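Local structure of ADP-ribosylating toxin CARDS (Mycoplasma pneumoniae, 4TLV) at residues Ser480-Val485 / Phe492-Lys497; Asn517-Lys520 / Phe524-Tyr527; Phe136-Ile141 / Gln195-Thr200. The protein transfers the ADP-ribosyl group of NAD(+) onto multiple target proteins and, as the main virulence factor of its bacterium, disrupts airway epithelium and causes vacuoles in mammalian cells. All coordinates share one frame; numbering follows the deposited sequence.

Interaction 1 of 3, residues Ser480-Val485 / Phe492-Lys497; sequences SKIFFV and FFLHNK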
# COMPACT_ATOMS: atom_id res chain seq x y z
N SER A 480 12.72 2.98 -8.59
CA SER A 480 12.21 2.67 -9.94
C SER A 480 12.92 1.49 -10.63
O SER A 480 12.90 1.40 -11.85
CB SER A 480 12.26 3.91 -10.86
OG SER A 480 11.48 4.98 -10.34
N LYS A 481 13.53 0.60 -9.86
CA LYS A 481 14.15 -0.58 -10.45
C LYS A 481 13.14 -1.73 -10.55
O LYS A 481 12.13 -1.77 -9.83
CB LYS A 481 15.40 -1.01 -9.66
CG LYS A 481 16.50 0.06 -9.61
CD LYS A 481 17.84 -0.53 -9.18
CE LYS A 481 17.79 -0.98 -7.72
NZ LYS A 481 17.64 0.21 -6.84
N ILE A 482 13.37 -2.63 -11.50
CA ILE A 482 12.54 -3.82 -11.66
C ILE A 482 13.39 -5.03 -11.32
O ILE A 482 14.52 -5.14 -11.81
CB ILE A 482 12.00 -3.94 -13.09
CG1 ILE A 482 10.91 -2.88 -13.30
CG2 ILE A 482 11.41 -5.32 -13.36
CD1 ILE A 482 10.49 -2.70 -14.76
N PHE A 483 12.87 -5.93 -10.49
CA PHE A 483 13.66 -7.09 -10.08
C PHE A 483 12.89 -8.41 -10.07
O PHE A 483 11.66 -8.44 -9.94
CB PHE A 483 14.42 -6.83 -8.76
CG PHE A 483 13.53 -6.59 -7.55
CD1 PHE A 483 13.14 -5.31 -7.19
CD2 PHE A 483 13.13 -7.66 -6.74
CE1 PHE A 483 12.34 -5.10 -6.04
CE2 PHE A 483 12.35 -7.45 -5.60
CZ PHE A 483 11.96 -6.16 -5.25
N PHE A 484 13.64 -9.50 -10.21
CA PHE A 484 13.12 -10.85 -10.32
C PHE A 484 13.72 -11.60 -9.13
O PHE A 484 14.93 -11.65 -8.98
CB PHE A 484 13.64 -11.45 -11.64
CG PHE A 484 13.14 -12.82 -11.97
CD1 PHE A 484 13.43 -13.91 -11.16
CD2 PHE A 484 12.46 -13.05 -13.17
CE1 PHE A 484 12.99 -15.20 -11.50
CE2 PHE A 484 12.02 -14.33 -13.52
CZ PHE A 484 12.29 -15.41 -12.68
N VAL A 485 12.87 -12.15 -8.27
CA VAL A 485 13.36 -12.87 -7.10
C VAL A 485 13.42 -14.35 -7.42
O VAL A 485 12.39 -15.01 -7.51
CB VAL A 485 12.48 -12.64 -5.85
CG1 VAL A 485 13.01 -13.44 -4.66
CG2 VAL A 485 12.41 -11.14 -5.51
N PHE A 492 17.66 -10.49 -9.13
CA PHE A 492 18.21 -9.96 -10.38
C PHE A 492 17.40 -8.78 -10.90
O PHE A 492 16.17 -8.83 -10.90
CB PHE A 492 18.22 -11.06 -11.46
CG PHE A 492 19.04 -12.26 -11.07
CD1 PHE A 492 18.51 -13.23 -10.23
CD2 PHE A 492 20.34 -12.41 -11.53
CE1 PHE A 492 19.26 -14.34 -9.88
CE2 PHE A 492 21.09 -13.51 -11.17
CZ PHE A 492 20.56 -14.47 -10.34
N PHE A 493 18.11 -7.75 -11.38
CA PHE A 493 17.51 -6.48 -11.79
C PHE A 493 17.55 -6.25 -13.30
O PHE A 493 18.55 -6.57 -13.97
CB PHE A 493 18.23 -5.33 -11.09
CG PHE A 493 18.08 -5.35 -9.59
CD1 PHE A 493 18.85 -6.19 -8.80
CD2 PHE A 493 17.13 -4.54 -8.98
CE1 PHE A 493 18.69 -6.21 -7.41
CE2 PHE A 493 16.95 -4.56 -7.60
CZ PHE A 493 17.74 -5.39 -6.81
N LEU A 494 16.48 -5.68 -13.83
CA LEU A 494 16.33 -5.47 -15.27
C LEU A 494 17.22 -4.33 -15.69
O LEU A 494 17.14 -3.22 -15.15
CB LEU A 494 14.86 -5.16 -15.61
CG LEU A 494 14.53 -4.96 -17.10
CD1 LEU A 494 14.86 -6.22 -17.88
CD2 LEU A 494 13.08 -4.58 -17.28
N HIS A 495 18.12 -4.59 -16.64
CA HIS A 495 19.13 -3.62 -17.03
C HIS A 495 19.09 -3.29 -18.53
O HIS A 495 19.12 -4.18 -19.38
CB HIS A 495 20.53 -4.15 -16.65
CG HIS A 495 21.64 -3.19 -16.97
ND1 HIS A 495 22.66 -3.50 -17.83
CD2 HIS A 495 21.89 -1.93 -16.54
CE1 HIS A 495 23.50 -2.48 -17.92
NE2 HIS A 495 23.05 -1.51 -17.14
N ASN A 496 19.06 -2.00 -18.84
CA ASN A 496 19.08 -1.55 -20.23
C ASN A 496 20.52 -1.49 -20.72
O ASN A 496 21.38 -1.09 -19.97
CB ASN A 496 18.45 -0.16 -20.35
CG ASN A 496 18.73 0.51 -21.69
OD1 ASN A 496 18.08 0.02 -22.72
ND2 ASN A 496 19.54 1.44 -21.79
N LYS A 497 20.78 -1.90 -21.96
CA LYS A 497 22.14 -1.82 -22.52
C LYS A 497 22.22 -0.81 -23.67
O LYS A 497 23.29 -0.30 -23.99
CB LYS A 497 22.61 -3.18 -23.01
CG LYS A 497 22.72 -4.23 -21.92
CD LYS A 497 22.87 -5.63 -22.50
CE LYS A 497 24.18 -5.79 -23.25
NZ LYS A 497 24.53 -7.24 -23.44
O HOH W 1 16.08 -2.44 -12.61
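F483 and F493 face each other as the non-hydrogen-bonded pair of an antiparallel beta hairpin, strands 481-485 and 490-495, in the D3 beta-trefoil domain. Their side chains run alongside each other on one face of the sheet, and the ring planes lie oblique to each other, at 46°. What lies over the F493 ring is the F483 CB, 3.8 Å from the ring centroid, a CH-pi contact. With its CG wedged between backbone N and carbonyl carbon (chi1 64°), F483 leaves that methylene over F493, while CG and CD1 of its own ring stay close to F493 CE2. K481 comes from the other side of the F493 ring plane, its CE 3.7 Å from F493 CE2; the chain bends at chi3 and chi4, and the ammonium is gripped by E518 O, M516 O and T479 OG1.

On the other face, I482 and L494 point the same way, CB to CB 4.0 Å, against W526 on the I482 side. F484 N bonds F492 O at 2.7 Å and F492 N bonds F484 O at 3.0 Å. The next bond, L494 N to I482 O, is fairly straight (166°). Beyond it a water accepts from I482 N at 2.9 Å and lies equally far from L494 O.

Interaction 2 of 3, residues Asn517-Lys520 / Phe524-Tyr527; sequences NEDK and FKWY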
# COMPACT_ATOMS: atom_id res chain seq x y z
N ASN A 517 19.75 -0.82 -3.01
CA ASN A 517 19.77 0.58 -2.60
C ASN A 517 20.33 1.54 -3.65
O ASN A 517 20.24 2.75 -3.48
CB ASN A 517 20.62 0.77 -1.33
CG ASN A 517 20.22 -0.16 -0.20
OD1 ASN A 517 21.07 -0.82 0.42
ND2 ASN A 517 18.94 -0.21 0.09
N GLU A 518 20.96 1.01 -4.69
CA GLU A 518 21.61 1.88 -5.67
C GLU A 518 20.55 2.71 -6.42
O GLU A 518 19.54 2.17 -6.86
CB GLU A 518 22.51 1.07 -6.61
CG GLU A 518 23.42 1.94 -7.47
CD GLU A 518 22.69 2.52 -8.66
OE1 GLU A 518 21.79 1.84 -9.20
OE2 GLU A 518 23.01 3.67 -9.05
N ASP A 519 20.78 4.01 -6.55
CA ASP A 519 19.71 4.92 -6.95
C ASP A 519 20.15 5.97 -7.97
O ASP A 519 19.47 6.97 -8.13
CB ASP A 519 19.14 5.63 -5.71
CG ASP A 519 17.81 6.33 -5.98
OD1 ASP A 519 17.05 5.85 -6.84
OD2 ASP A 519 17.54 7.36 -5.34
N LYS A 520 21.27 5.76 -8.66
CA LYS A 520 21.73 6.79 -9.59
C LYS A 520 21.68 6.33 -11.04
O LYS A 520 21.32 7.10 -11.93
CB LYS A 520 23.14 7.26 -9.23
CG LYS A 520 23.52 8.57 -9.94
CD LYS A 520 24.97 8.97 -9.72
CE LYS A 520 25.31 10.21 -10.55
NZ LYS A 520 26.77 10.52 -10.58
N PHE A 524 19.08 1.18 -14.88
CA PHE A 524 18.33 0.20 -14.09
C PHE A 524 16.95 0.76 -13.71
O PHE A 524 16.20 0.09 -12.99
CB PHE A 524 19.07 -0.15 -12.79
CG PHE A 524 20.25 -1.08 -12.98
CD1 PHE A 524 20.07 -2.45 -13.02
CD2 PHE A 524 21.54 -0.58 -13.05
CE1 PHE A 524 21.15 -3.31 -13.17
CE2 PHE A 524 22.63 -1.43 -13.20
CZ PHE A 524 22.44 -2.79 -13.26
N LYS A 525 16.65 1.98 -14.15
CA LYS A 525 15.37 2.63 -13.83
C LYS A 525 14.34 2.58 -14.96
O LYS A 525 14.65 2.91 -16.11
CB LYS A 525 15.61 4.08 -13.39
CG LYS A 525 16.55 4.19 -12.19
CD LYS A 525 16.52 5.57 -11.59
CE LYS A 525 17.31 5.59 -10.28
NZ LYS A 525 17.37 6.97 -9.76
N TRP A 526 13.11 2.20 -14.61
CA TRP A 526 12.04 2.02 -15.59
C TRP A 526 10.75 2.69 -15.13
O TRP A 526 10.54 2.90 -13.93
CB TRP A 526 11.78 0.53 -15.81
CG TRP A 526 12.99 -0.21 -16.22
CD1 TRP A 526 13.95 -0.73 -15.40
CD2 TRP A 526 13.41 -0.49 -17.55
NE1 TRP A 526 14.95 -1.31 -16.14
CE2 TRP A 526 14.63 -1.19 -17.47
CE3 TRP A 526 12.86 -0.22 -18.82
CZ2 TRP A 526 15.32 -1.64 -18.61
CZ3 TRP A 526 13.55 -0.67 -19.95
CH2 TRP A 526 14.76 -1.36 -19.84
N TYR A 527 9.88 3.03 -16.08
CA TYR A 527 8.56 3.56 -15.74
C TYR A 527 7.51 3.03 -16.70
O TYR A 527 7.83 2.56 -17.80
CB TYR A 527 8.57 5.09 -15.72
CG TYR A 527 8.83 5.71 -17.07
CD1 TYR A 527 10.13 5.85 -17.56
CD2 TYR A 527 7.78 6.16 -17.86
CE1 TYR A 527 10.37 6.43 -18.81
CE2 TYR A 527 8.00 6.74 -19.11
CZ TYR A 527 9.30 6.87 -19.58
OH TYR A 527 9.52 7.44 -20.81
O HOH W 2 15.02 7.50 -8.45
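K525 reaches across to D519 and closes the loop that leads from strand 506-512 into strand 526-529 of the D3 beta-trefoil domain. The backbones stay well apart, 8.5 Å between D519 CA and K525 CA, so the lysine side chain makes the connection.

From CB, which points toward the 517-520 segment, the chain turns to place CG beside the backbone N and then continues extended through CD to the tip. Contact across the loop begins at CE, 3.3 Å from D519 O and slightly farther from D519 OD1. At the end, K525 NZ donates to two oxygens of the same residue: the backbone O of D519 at 2.7 Å and its carboxylate OD1 at 3.1 Å, the latter a salt bridge. Neither the carbonyl nor the carboxylate is met in its plane: NZ stands 58° out of the one and 64° out of the other. The two side chains cross at about a right angle.

D519 starts out pointing away from K525, but with CG anti to the backbone N (chi1 -166°) its carboxylate swings back to the ammonium. Its other oxygen, OD2, forms a salt bridge with R123 of the mART domain, so this acid joins a D3 loop to the catalytic domain. Within the loop, E518 OE2 accepts from K520 N at 2.7 Å and also from D521 N, linking the backbone after D519 to the E518 side chain. A water is the third partner at the lysine tip and completes a small ring there, accepting from K525 NZ at 2.7 Å and donating to D519 OD1.

Interaction 3 of 3, residues Phe136-Ile141 / Gln195-Thr200; sequences FTDGPI and QPWLPT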
# COMPACT_ATOMS: atom_id res chain seq x y z
N PHE A 136 -9.09 10.82 -4.41
CA PHE A 136 -9.56 12.17 -4.15
C PHE A 136 -10.71 12.49 -5.08
O PHE A 136 -10.79 11.95 -6.19
CB PHE A 136 -8.43 13.21 -4.28
CG PHE A 136 -7.85 13.34 -5.67
CD1 PHE A 136 -6.83 12.49 -6.11
CD2 PHE A 136 -8.30 14.34 -6.53
CE1 PHE A 136 -6.28 12.62 -7.38
CE2 PHE A 136 -7.74 14.48 -7.81
CZ PHE A 136 -6.73 13.61 -8.22
N THR A 137 -11.63 13.34 -4.63
CA THR A 137 -12.74 13.75 -5.48
C THR A 137 -12.41 15.11 -6.06
O THR A 137 -11.76 15.94 -5.40
CB THR A 137 -14.07 13.81 -4.73
OG1 THR A 137 -13.99 14.82 -3.72
CG2 THR A 137 -14.37 12.46 -4.07
N ASP A 138 -12.82 15.32 -7.30
CA ASP A 138 -12.58 16.57 -7.99
C ASP A 138 -13.80 17.40 -7.63
O ASP A 138 -14.78 17.45 -8.38
CB ASP A 138 -12.48 16.31 -9.50
CG ASP A 138 -11.95 17.50 -10.28
OD1 ASP A 138 -11.74 18.58 -9.68
OD2 ASP A 138 -11.75 17.35 -11.50
N GLY A 139 -13.76 17.97 -6.43
CA GLY A 139 -14.87 18.77 -5.92
C GLY A 139 -15.74 18.11 -4.86
O GLY A 139 -15.41 17.03 -4.35
N PRO A 140 -16.86 18.75 -4.53
CA PRO A 140 -17.75 18.33 -3.45
C PRO A 140 -18.32 16.92 -3.63
O PRO A 140 -18.51 16.45 -4.75
CB PRO A 140 -18.92 19.34 -3.53
CG PRO A 140 -18.35 20.51 -4.25
CD PRO A 140 -17.36 19.95 -5.22
N ILE A 141 -18.62 16.28 -2.51
CA ILE A 141 -19.25 14.97 -2.54
C ILE A 141 -20.69 15.14 -2.08
O ILE A 141 -20.92 15.64 -0.99
CB ILE A 141 -18.54 13.97 -1.59
CG1 ILE A 141 -17.09 13.76 -2.04
CG2 ILE A 141 -19.29 12.62 -1.58
CD1 ILE A 141 -16.29 12.85 -1.10
N GLN A 195 -9.38 6.19 -14.77
CA GLN A 195 -8.34 6.97 -15.44
C GLN A 195 -7.55 7.84 -14.49
O GLN A 195 -8.06 8.27 -13.45
CB GLN A 195 -8.96 7.88 -16.50
CG GLN A 195 -10.08 7.27 -17.28
CD GLN A 195 -9.63 6.85 -18.63
OE1 GLN A 195 -9.81 7.59 -19.60
NE2 GLN A 195 -9.07 5.66 -18.73
N PRO A 196 -6.30 8.15 -14.85
CA PRO A 196 -5.51 9.13 -14.08
C PRO A 196 -6.13 10.50 -14.26
O PRO A 196 -6.66 10.83 -15.34
CB PRO A 196 -4.13 9.11 -14.75
CG PRO A 196 -4.24 8.27 -15.95
CD PRO A 196 -5.59 7.63 -16.03
N TRP A 197 -6.07 11.30 -13.21
CA TRP A 197 -6.65 12.64 -13.25
C TRP A 197 -5.77 13.61 -14.05
O TRP A 197 -4.54 13.58 -13.94
CB TRP A 197 -6.79 13.18 -11.83
CG TRP A 197 -7.41 14.53 -11.81
CD1 TRP A 197 -8.75 14.82 -11.85
CD2 TRP A 197 -6.72 15.78 -11.73
NE1 TRP A 197 -8.93 16.19 -11.81
CE2 TRP A 197 -7.71 16.80 -11.73
CE3 TRP A 197 -5.38 16.15 -11.67
CZ2 TRP A 197 -7.38 18.15 -11.67
CZ3 TRP A 197 -5.06 17.50 -11.60
CH2 TRP A 197 -6.06 18.48 -11.61
N LEU A 198 -6.40 14.48 -14.83
CA LEU A 198 -5.74 15.65 -15.42
C LEU A 198 -6.79 16.74 -15.34
O LEU A 198 -7.98 16.45 -15.29
CB LEU A 198 -5.35 15.40 -16.88
CG LEU A 198 -4.10 14.54 -17.11
CD1 LEU A 198 -3.81 14.43 -18.60
CD2 LEU A 198 -2.89 15.10 -16.37
N PRO A 199 -6.36 18.01 -15.35
CA PRO A 199 -7.27 19.13 -15.09
C PRO A 199 -8.17 19.52 -16.25
O PRO A 199 -9.14 20.24 -16.02
CB PRO A 199 -6.30 20.29 -14.79
CG PRO A 199 -5.11 19.96 -15.60
CD PRO A 199 -4.96 18.45 -15.43
N THR A 200 -7.85 19.07 -17.47
CA THR A 200 -8.61 19.50 -18.65
C THR A 200 -9.12 18.29 -19.43
O THR A 200 -8.63 17.18 -19.24
CB THR A 200 -7.73 20.39 -19.57
OG1 THR A 200 -6.65 19.62 -20.08
CG2 THR A 200 -7.16 21.58 -18.81
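The W197 indole is approached on both faces and at its nitrogen edge. F136 comes over one face: its ring edge, with CE2 and CZ leading, is directed at the five-membered ring in an edge-to-face arrangement, centroids 5.3 Å apart and planes at 71°. F136 CZ also packs on the methylene, 3.6 Å from W197 CB, while CE2 stands 4.0 Å above the indole plane near the rim. The opposite face is met by the backbone N of P199, 3.7 Å above it and likewise displaced toward the rim. At the edge, D138 OD2 lies in the indole plane and accepts from W197 NE1 at 3.1 Å, with a nearly straight N-H...O angle of 167°.

F136 and D138 sit two residues apart on strand 134-138, the central strand of the three-stranded antiparallel sheet 49-53, 134-138, 89-91 in the mART domain, which belongs to the pertussis toxin subunit 1 family. The contact therefore fastens the irregular 195-200 loop, which follows the long strand 168-181, to the end of that sheet. F49 and Y90, from the flanking strands, also make edge-to-face contacts with W197, which is thus set into an aromatic cluster.

From the carboxylate's side the bond looks different: W197 NE1 meets OD2 from well above the carboxylate plane. The D138 chi1 of -168°, with CG anti to the backbone N, carries the carboxylate to the indole N-H; its plane stands almost perpendicular to the ring. OD2 also forms a salt bridge with R33, whose guanidinium additionally bonds P199 O, so one arginine serves both segments. At the strand end, D138 is the centre of an inverse gamma turn, and T137 OG1 donates to G139 O at 2.7 Å.

Interactions 1 and 2 lie in D3, their centres 8 Å apart, and touch directly: S480 O is 2.9 Å from W526 N, a probable hydrogen bond, and the K481 ammonium adds a second link to the 517-520 loop. Packing of H495 CD2 on F524 CZ extends this join, so the hairpin and the loop form one continuous region. Interaction 3 belongs to the mART domain, with its centre 33 Å from interaction 1 and 30 Å from interaction 2; nearest atoms are about 17 Å and about 12 Å away. Interaction 1 nevertheless reaches that domain too, through S480 and R126. Of the three, only interaction 3 lies within the catalytic domain; the region inferred to form the NAD(+)-binding pocket, residues 208-258, follows its 195-200 segment in the chain.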